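Local coordinates for glycoside hydrolase, GH17 family (Formosa sp. Hel1_33_131, PDB 6FCG), which probably hydrolyses internal beta-1,3-glucosidic linkages of the algal storage glucan laminarin, as an endo-acting laminarinase, at residues 229-235 with 295-299; 39-44 with 203-207. All coordinates share one frame; numbering follows the deposited sequence.

Contact 1: residues 229-235 with 295-299; sequences TKLIEAV and LGINK
A lysine amino group bonding two backbone carbonyls at the C-terminal end of helix 226-234, with an apolar patch beside it, joins that helix to the loop between helix 266-294 and strand 301-305 on the outside of the family's (beta/alpha)8 (TIM) barrel. K299 carries the polar half. Its chain bends at chi2 (-98°) and again at chi4, which swings the amino group across to backbone carbonyls at the end of the helix. NZ donates to I232 O at 3.0 Å, in the carbonyl plane and on a lone pair, and to V235 O at 2.8 Å, where it arrives nearly head-on, with a C=O...N angle of 164°. Its positive charge probably also suits the negative end of the helix dipole. A methionine in its place would probably leave the carbonyls of I232 and V235 without this shared donor and the helix end without its compensating charge. The apolar half begins at the same residue: I232 CG2 meets I297 CG2 at 4.0 Å, while I232 CD1 reaches L295 CD1 with the two side chains at about a right angle. T229 OG1 lies 3.6 Å from L295 CD2. L295 follows helix 266-294, and G296 closes that helix in a Schellman motif, its positive phi favouring glycine. E233 bends at chi2 (-67°) back over I297, bringing its carboxylate OE2 to 3.7 Å from I297 CG1.

Contact 2: residues 39-44 with 203-207; sequences TAKDIL and KDLWI
The indole of W206 lies beneath the short helix 40-43 and presents one face to its first turn. A40 CB sits 3.6 Å above the ring plane, offset toward the rim, and also packs against W206 CB at 3.8 Å. The backbone N of K41 stands over the centre of the same face, so the helix backbone itself helps to cover the indole. Farther out, K41 CB approaches W206 CZ2 at 3.7 Å; with CG anti to the backbone N (chi1 -166°), the aliphatic start of the lysine follows the six-membered ring before the chain turns off at chi3. L44, just past the helix, runs alongside the indole in the opposite direction and brings CD1 obliquely to CE3 of W206, 3.7 Å away. At the other end, T39 and D204 cross at about a right angle, the threonine hydroxyl facing the aspartate's CB. T39 occupies the N-cap position, and its backbone N donates to D42 OD2 at 3.1 Å within the same turn. This packing brings the N-terminal helix against the start of strand 206-212. A40 and I43 also touch the adjacent strand 161-168, to which W206 is joined by backbone hydrogen bonds with K162 and I164, and I207 packs against helix 182-197.

Contacts 1 and 2 illustrate how a barrel's outer elements are fastened to one another and to its strands. Their centres lie about 17 Å apart, on the same side of the chain's centre, and in sequence contact 2 closes before contact 1 opens. They meet directly where V235 CB packs 3.6 Å from I207 O. Beyond V235, D236 accepts a hydrogen bond from the backbone N of I207, tying the exit of helix 226-234 to strand 206-212. Helix 182-197 is shared as well: Q193 bonds A234 O and also touches I207. Both contacts are structural, one adding hydrogen bonds to its packing, with centres about 22 Å (contact 1) and 19 Å (contact 2) from the chain's centre.

Contact 1: residues 229-235 with 295-299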
ATOM      1  N   THR A 229      46.100   5.452  -1.500  1.00 28.26           N
ATOM      2  CA  THR A 229      47.305   4.646  -1.788  1.00 27.13           C
ATOM      3  C   THR A 229      48.365   4.869  -0.687  1.00 26.75           C
ATOM      4  O   THR A 229      48.933   3.901  -0.194  1.00 27.18           O
ATOM      5  CB  THR A 229      47.860   4.899  -3.220  1.00 24.79           C
ATOM      6  OG1 THR A 229      46.908   4.419  -4.186  1.00 24.43           O
ATOM      7  CG2 THR A 229      49.173   4.190  -3.446  1.00 23.87           C
ATOM      8  N   LYS A 230      48.596   6.118  -0.302  1.00 27.18           N
ATOM      9  CA  LYS A 230      49.573   6.447   0.730  1.00 30.45           C
ATOM     10  C   LYS A 230      49.164   5.891   2.090  1.00 33.93           C
ATOM     11  O   LYS A 230      50.034   5.460   2.863  1.00 37.29           O
ATOM     12  CB  LYS A 230      49.790   7.967   0.863  1.00 31.64           C
ATOM     13  CG  LYS A 230      50.327   8.627  -0.393  1.00 33.46           C
ATOM     14  CD  LYS A 230      51.014   9.948  -0.120  1.00 34.90           C
ATOM     15  CE  LYS A 230      51.195  10.675  -1.436  1.00 37.79           C
ATOM     16  NZ  LYS A 230      50.337  11.845  -1.464  1.00 40.86           N
ATOM     17  N   LEU A 231      47.860   5.920   2.383  1.00 31.38           N
ATOM     18  CA  LEU A 231      47.348   5.344   3.611  1.00 29.10           C
ATOM     19  C   LEU A 231      47.562   3.842   3.671  1.00 27.73           C
ATOM     20  O   LEU A 231      47.964   3.308   4.698  1.00 26.23           O
ATOM     21  CB  LEU A 231      45.854   5.641   3.765  1.00 30.08           C
ATOM     22  CG  LEU A 231      45.185   5.043   5.008  1.00 29.16           C
ATOM     23  CD1 LEU A 231      45.770   5.626   6.283  1.00 29.24           C
ATOM     24  CD2 LEU A 231      43.700   5.302   4.959  1.00 29.51           C
ATOM     25  N   ILE A 232      47.291   3.165   2.562  1.00 25.77           N
ATOM     26  CA  ILE A 232      47.547   1.731   2.457  1.00 24.49           C
ATOM     27  C   ILE A 232      49.032   1.408   2.676  1.00 27.09           C
ATOM     28  O   ILE A 232      49.325   0.386   3.283  1.00 25.85           O
ATOM     29  CB  ILE A 232      47.047   1.157   1.123  1.00 23.53           C
ATOM     30  CG1 ILE A 232      45.518   1.172   1.099  1.00 23.86           C
ATOM     31  CG2 ILE A 232      47.532  -0.268   0.912  1.00 23.62           C
ATOM     32  CD1 ILE A 232      44.921   1.141  -0.285  1.00 25.05           C
ATOM     33  N   GLU A 233      49.946   2.264   2.189  1.00 31.15           N
ATOM     34  CA  GLU A 233      51.393   2.155   2.499  1.00 33.96           C
ATOM     35  C   GLU A 233      51.703   2.387   3.962  1.00 31.29           C
ATOM     36  O   GLU A 233      52.526   1.703   4.505  1.00 30.32           O
ATOM     37  CB  GLU A 233      52.295   3.143   1.680  1.00 40.20           C
ATOM     38  CG  GLU A 233      52.626   2.702   0.201  1.00 50.94           C
ATOM     39  CD  GLU A 233      53.525   1.464   0.038  1.00 56.25           C
ATOM     40  OE1 GLU A 233      53.723   0.664   0.962  1.00 55.99           O
ATOM     41  OE2 GLU A 233      53.990   1.227  -1.097  1.00 64.78           O
ATOM     42  N   ALA A 234      51.069   3.371   4.586  1.00 30.92           N
ATOM     43  CA  ALA A 234      51.434   3.783   5.945  1.00 29.87           C
ATOM     44  C   ALA A 234      50.976   2.831   7.037  1.00 28.82           C
ATOM     45  O   ALA A 234      51.685   2.675   8.026  1.00 31.04           O
ATOM     46  CB  ALA A 234      50.909   5.179   6.234  1.00 31.09           C
ATOM     47  N   VAL A 235      49.814   2.195   6.880  1.00 26.88           N
ATOM     48  CA  VAL A 235      49.283   1.290   7.933  1.00 25.24           C
ATOM     49  C   VAL A 235      50.073  -0.009   8.035  1.00 24.28           C
ATOM     50  O   VAL A 235      50.721  -0.415   7.077  1.00 23.82           O
ATOM     51  CB  VAL A 235      47.774   0.933   7.750  1.00 24.25           C
ATOM     52  CG1 VAL A 235      46.924   2.175   7.873  1.00 23.41           C
ATOM     53  CG2 VAL A 235      47.489   0.205   6.448  1.00 23.22           C
ATOM     54  N   LEU A 295      48.007  -2.158  -6.768  1.00 32.26           N
ATOM     55  CA  LEU A 295      48.955  -1.091  -6.426  1.00 31.46           C
ATOM     56  C   LEU A 295      50.378  -1.589  -6.173  1.00 31.83           C
ATOM     57  O   LEU A 295      51.235  -0.790  -5.824  1.00 35.02           O
ATOM     58  CB  LEU A 295      48.475  -0.358  -5.172  1.00 34.08           C
ATOM     59  CG  LEU A 295      47.107   0.341  -5.228  1.00 35.70           C
ATOM     60  CD1 LEU A 295      46.699   0.846  -3.849  1.00 35.50           C
ATOM     61  CD2 LEU A 295      47.152   1.499  -6.215  1.00 36.42           C
ATOM     62  N   GLY A 296      50.630  -2.890  -6.297  1.00 31.05           N
ATOM     63  CA  GLY A 296      51.911  -3.478  -5.922  1.00 32.30           C
ATOM     64  C   GLY A 296      52.255  -3.369  -4.435  1.00 32.88           C
ATOM     65  O   GLY A 296      53.402  -3.150  -4.088  1.00 31.16           O
ATOM     66  N   ILE A 297      51.260  -3.519  -3.561  1.00 34.13           N
ATOM     67  CA  ILE A 297      51.455  -3.421  -2.117  1.00 35.14           C
ATOM     68  C   ILE A 297      51.003  -4.728  -1.477  1.00 39.16           C
ATOM     69  O   ILE A 297      49.936  -5.265  -1.795  1.00 37.20           O
ATOM     70  CB  ILE A 297      50.693  -2.229  -1.517  1.00 35.12           C
ATOM     71  CG1 ILE A 297      51.200  -0.935  -2.156  1.00 35.21           C
ATOM     72  CG2 ILE A 297      50.883  -2.174   0.005  1.00 35.04           C
ATOM     73  CD1 ILE A 297      50.448   0.322  -1.784  1.00 35.77           C
ATOM     74  N   ASN A 298      51.835  -5.250  -0.583  1.00 44.65           N
ATOM     75  CA  ASN A 298      51.499  -6.461   0.164  1.00 47.36           C
ATOM     76  C   ASN A 298      51.300  -6.128   1.629  1.00 40.42           C
ATOM     77  O   ASN A 298      52.228  -5.699   2.294  1.00 44.16           O
ATOM     78  CB  ASN A 298      52.603  -7.490   0.014  1.00 55.30           C
ATOM     79  CG  ASN A 298      52.200  -8.837   0.573  1.00 63.75           C
ATOM     80  OD1 ASN A 298      51.081  -9.315   0.342  1.00 70.76           O
ATOM     81  ND2 ASN A 298      53.108  -9.468   1.305  1.00 66.54           N
ATOM     82  N   LYS A 299      50.066  -6.204   2.094  1.00 36.55           N
ATOM     83  CA  LYS A 299      49.741  -5.948   3.501  1.00 31.31           C
ATOM     84  C   LYS A 299      48.763  -7.001   3.947  1.00 28.35           C
ATOM     85  O   LYS A 299      47.931  -7.432   3.162  1.00 25.35           O
ATOM     86  CB  LYS A 299      49.077  -4.587   3.690  1.00 30.13           C
ATOM     87  CG  LYS A 299      50.009  -3.436   3.479  1.00 30.02           C
ATOM     88  CD  LYS A 299      50.536  -2.903   4.783  1.00 31.54           C
ATOM     89  CE  LYS A 299      51.860  -2.192   4.551  1.00 31.66           C
ATOM     90  NZ  LYS A 299      51.847  -0.726   4.548  1.00 32.37           N
TER

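Contact 2: residues 39-44 with 203-207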
ATOM      1  N   THR A  39      52.897  -9.985  20.740  1.00 40.95           N
ATOM      2  CA  THR A  39      52.783  -8.833  19.766  1.00 39.40           C
ATOM      3  C   THR A  39      51.593  -8.905  18.768  1.00 39.76           C
ATOM      4  O   THR A  39      51.024  -9.982  18.550  1.00 42.33           O
ATOM      5  CB  THR A  39      54.138  -8.720  19.035  1.00 41.58           C
ATOM      6  OG1 THR A  39      54.777  -7.522  19.439  1.00 48.85           O
ATOM      7  CG2 THR A  39      54.072  -8.719  17.535  1.00 42.55           C
ATOM      8  N   ALA A  40      51.204  -7.784  18.155  1.00 37.15           N
ATOM      9  CA  ALA A  40      50.079  -7.799  17.179  1.00 35.05           C
ATOM     10  C   ALA A  40      50.292  -8.744  15.997  1.00 35.25           C
ATOM     11  O   ALA A  40      49.391  -9.491  15.614  1.00 32.15           O
ATOM     12  CB  ALA A  40      49.804  -6.408  16.662  1.00 35.48           C
ATOM     13  N   LYS A  41      51.501  -8.723  15.450  1.00 38.55           N
ATOM     14  CA  LYS A  41      51.948  -9.713  14.461  1.00 42.60           C
ATOM     15  C   LYS A  41      51.739 -11.191  14.875  1.00 39.71           C
ATOM     16  O   LYS A  41      51.431 -12.013  14.048  1.00 39.30           O
ATOM     17  CB  LYS A  41      53.420  -9.458  14.098  1.00 51.05           C
ATOM     18  CG  LYS A  41      53.914 -10.196  12.858  1.00 61.09           C
ATOM     19  CD  LYS A  41      55.289  -9.680  12.411  1.00 69.32           C
ATOM     20  CE  LYS A  41      56.308 -10.804  12.177  1.00 69.68           C
ATOM     21  NZ  LYS A  41      56.221 -11.326  10.790  1.00 69.71           N
ATOM     22  N   ASP A  42      51.900 -11.522  16.151  1.00 37.12           N
ATOM     23  CA  ASP A  42      51.669 -12.895  16.635  1.00 34.79           C
ATOM     24  C   ASP A  42      50.184 -13.219  16.780  1.00 32.43           C
ATOM     25  O   ASP A  42      49.774 -14.353  16.620  1.00 31.13           O
ATOM     26  CB  ASP A  42      52.339 -13.118  18.013  1.00 34.89           C
ATOM     27  CG  ASP A  42      53.844 -12.808  18.023  1.00 35.78           C
ATOM     28  OD1 ASP A  42      54.565 -13.270  17.096  1.00 37.34           O
ATOM     29  OD2 ASP A  42      54.307 -12.138  18.998  1.00 33.61           O
ATOM     30  N   ILE A  43      49.403 -12.217  17.158  1.00 32.91           N
ATOM     31  CA  ILE A  43      48.007 -12.390  17.559  1.00 32.72           C
ATOM     32  C   ILE A  43      47.028 -12.404  16.376  1.00 31.90           C
ATOM     33  O   ILE A  43      46.112 -13.231  16.308  1.00 29.69           O
ATOM     34  CB  ILE A  43      47.612 -11.244  18.517  1.00 34.31           C
ATOM     35  CG1 ILE A  43      48.313 -11.454  19.846  1.00 34.85           C
ATOM     36  CG2 ILE A  43      46.097 -11.183  18.733  1.00 37.42           C
ATOM     37  CD1 ILE A  43      48.216 -10.257  20.761  1.00 38.35           C
ATOM     38  N   LEU A  44      47.197 -11.444  15.472  1.00 30.59           N
ATOM     39  CA  LEU A  44      46.249 -11.279  14.405  1.00 28.98           C
ATOM     40  C   LEU A  44      46.395 -12.428  13.418  1.00 31.38           C
ATOM     41  O   LEU A  44      47.505 -12.777  13.007  1.00 29.37           O
ATOM     42  CB  LEU A  44      46.417  -9.928  13.725  1.00 27.70           C
ATOM     43  CG  LEU A  44      46.150  -8.698  14.605  1.00 26.77           C
ATOM     44  CD1 LEU A  44      46.468  -7.421  13.838  1.00 25.64           C
ATOM     45  CD2 LEU A  44      44.731  -8.663  15.114  1.00 27.03           C
ATOM     46  N   LYS A 203      57.860  -0.334  18.903  1.00 34.51           N
ATOM     47  CA  LYS A 203      57.973  -0.612  17.467  1.00 35.77           C
ATOM     48  C   LYS A 203      57.076  -1.746  16.991  1.00 32.37           C
ATOM     49  O   LYS A 203      56.818  -1.849  15.785  1.00 29.25           O
ATOM     50  CB  LYS A 203      59.428  -0.820  17.068  1.00 40.12           C
ATOM     51  CG  LYS A 203      60.101   0.516  16.850  1.00 47.10           C
ATOM     52  CD  LYS A 203      61.574   0.361  16.590  1.00 52.49           C
ATOM     53  CE  LYS A 203      62.284   1.708  16.430  1.00 57.12           C
ATOM     54  NZ  LYS A 203      63.718   1.394  16.192  1.00 62.11           N
ATOM     55  N   ASP A 204      56.620  -2.585  17.926  1.00 29.00           N
ATOM     56  CA  ASP A 204      55.696  -3.683  17.616  1.00 28.86           C
ATOM     57  C   ASP A 204      54.186  -3.357  17.672  1.00 25.72           C
ATOM     58  O   ASP A 204      53.354  -4.224  17.366  1.00 24.67           O
ATOM     59  CB  ASP A 204      55.976  -4.845  18.556  1.00 31.42           C
ATOM     60  CG  ASP A 204      57.342  -5.482  18.320  1.00 33.16           C
ATOM     61  OD1 ASP A 204      57.683  -5.765  17.151  1.00 31.40           O
ATOM     62  OD2 ASP A 204      58.053  -5.743  19.320  1.00 37.40           O
ATOM     63  N   LEU A 205      53.859  -2.126  18.066  1.00 24.47           N
ATOM     64  CA  LEU A 205      52.493  -1.625  18.082  1.00 25.02           C
ATOM     65  C   LEU A 205      52.037  -1.395  16.667  1.00 24.82           C
ATOM     66  O   LEU A 205      52.713  -0.710  15.906  1.00 30.42           O
ATOM     67  CB  LEU A 205      52.409  -0.299  18.850  1.00 25.13           C
ATOM     68  CG  LEU A 205      51.040   0.348  18.980  1.00 25.67           C
ATOM     69  CD1 LEU A 205      50.179  -0.400  19.969  1.00 26.74           C
ATOM     70  CD2 LEU A 205      51.166   1.787  19.403  1.00 27.21           C
ATOM     71  N   TRP A 206      50.924  -1.998  16.296  1.00 23.21           N
ATOM     72  CA  TRP A 206      50.451  -1.919  14.928  1.00 23.74           C
ATOM     73  C   TRP A 206      49.427  -0.802  14.779  1.00 23.62           C
ATOM     74  O   TRP A 206      48.591  -0.605  15.655  1.00 23.24           O
ATOM     75  CB  TRP A 206      49.916  -3.292  14.467  1.00 23.38           C
ATOM     76  CG  TRP A 206      50.959  -4.143  13.791  1.00 22.57           C
ATOM     77  CD1 TRP A 206      52.307  -3.976  13.847  1.00 22.27           C
ATOM     78  CD2 TRP A 206      50.736  -5.300  12.974  1.00 21.71           C
ATOM     79  NE1 TRP A 206      52.939  -4.947  13.118  1.00 21.34           N
ATOM     80  CE2 TRP A 206      52.004  -5.785  12.588  1.00 22.10           C
ATOM     81  CE3 TRP A 206      49.598  -5.978  12.548  1.00 21.75           C
ATOM     82  CZ2 TRP A 206      52.166  -6.894  11.778  1.00 22.57           C
ATOM     83  CZ3 TRP A 206      49.750  -7.099  11.747  1.00 22.37           C
ATOM     84  CH2 TRP A 206      51.032  -7.545  11.369  1.00 22.89           C
ATOM     85  N   ILE A 207      49.494  -0.092  13.651  1.00 23.37           N
ATOM     86  CA  ILE A 207      48.586   1.006  13.368  1.00 22.21           C
ATOM     87  C   ILE A 207      47.733   0.649  12.178  1.00 21.25           C
ATOM     88  O   ILE A 207      48.215   0.084  11.204  1.00 22.37           O
ATOM     89  CB  ILE A 207      49.352   2.289  13.069  1.00 22.19           C
ATOM     90  CG1 ILE A 207      50.442   2.536  14.122  1.00 21.92           C
ATOM     91  CG2 ILE A 207      48.390   3.475  13.010  1.00 23.15           C
ATOM     92  CD1 ILE A 207      49.935   2.708  15.550  1.00 21.91           C
TER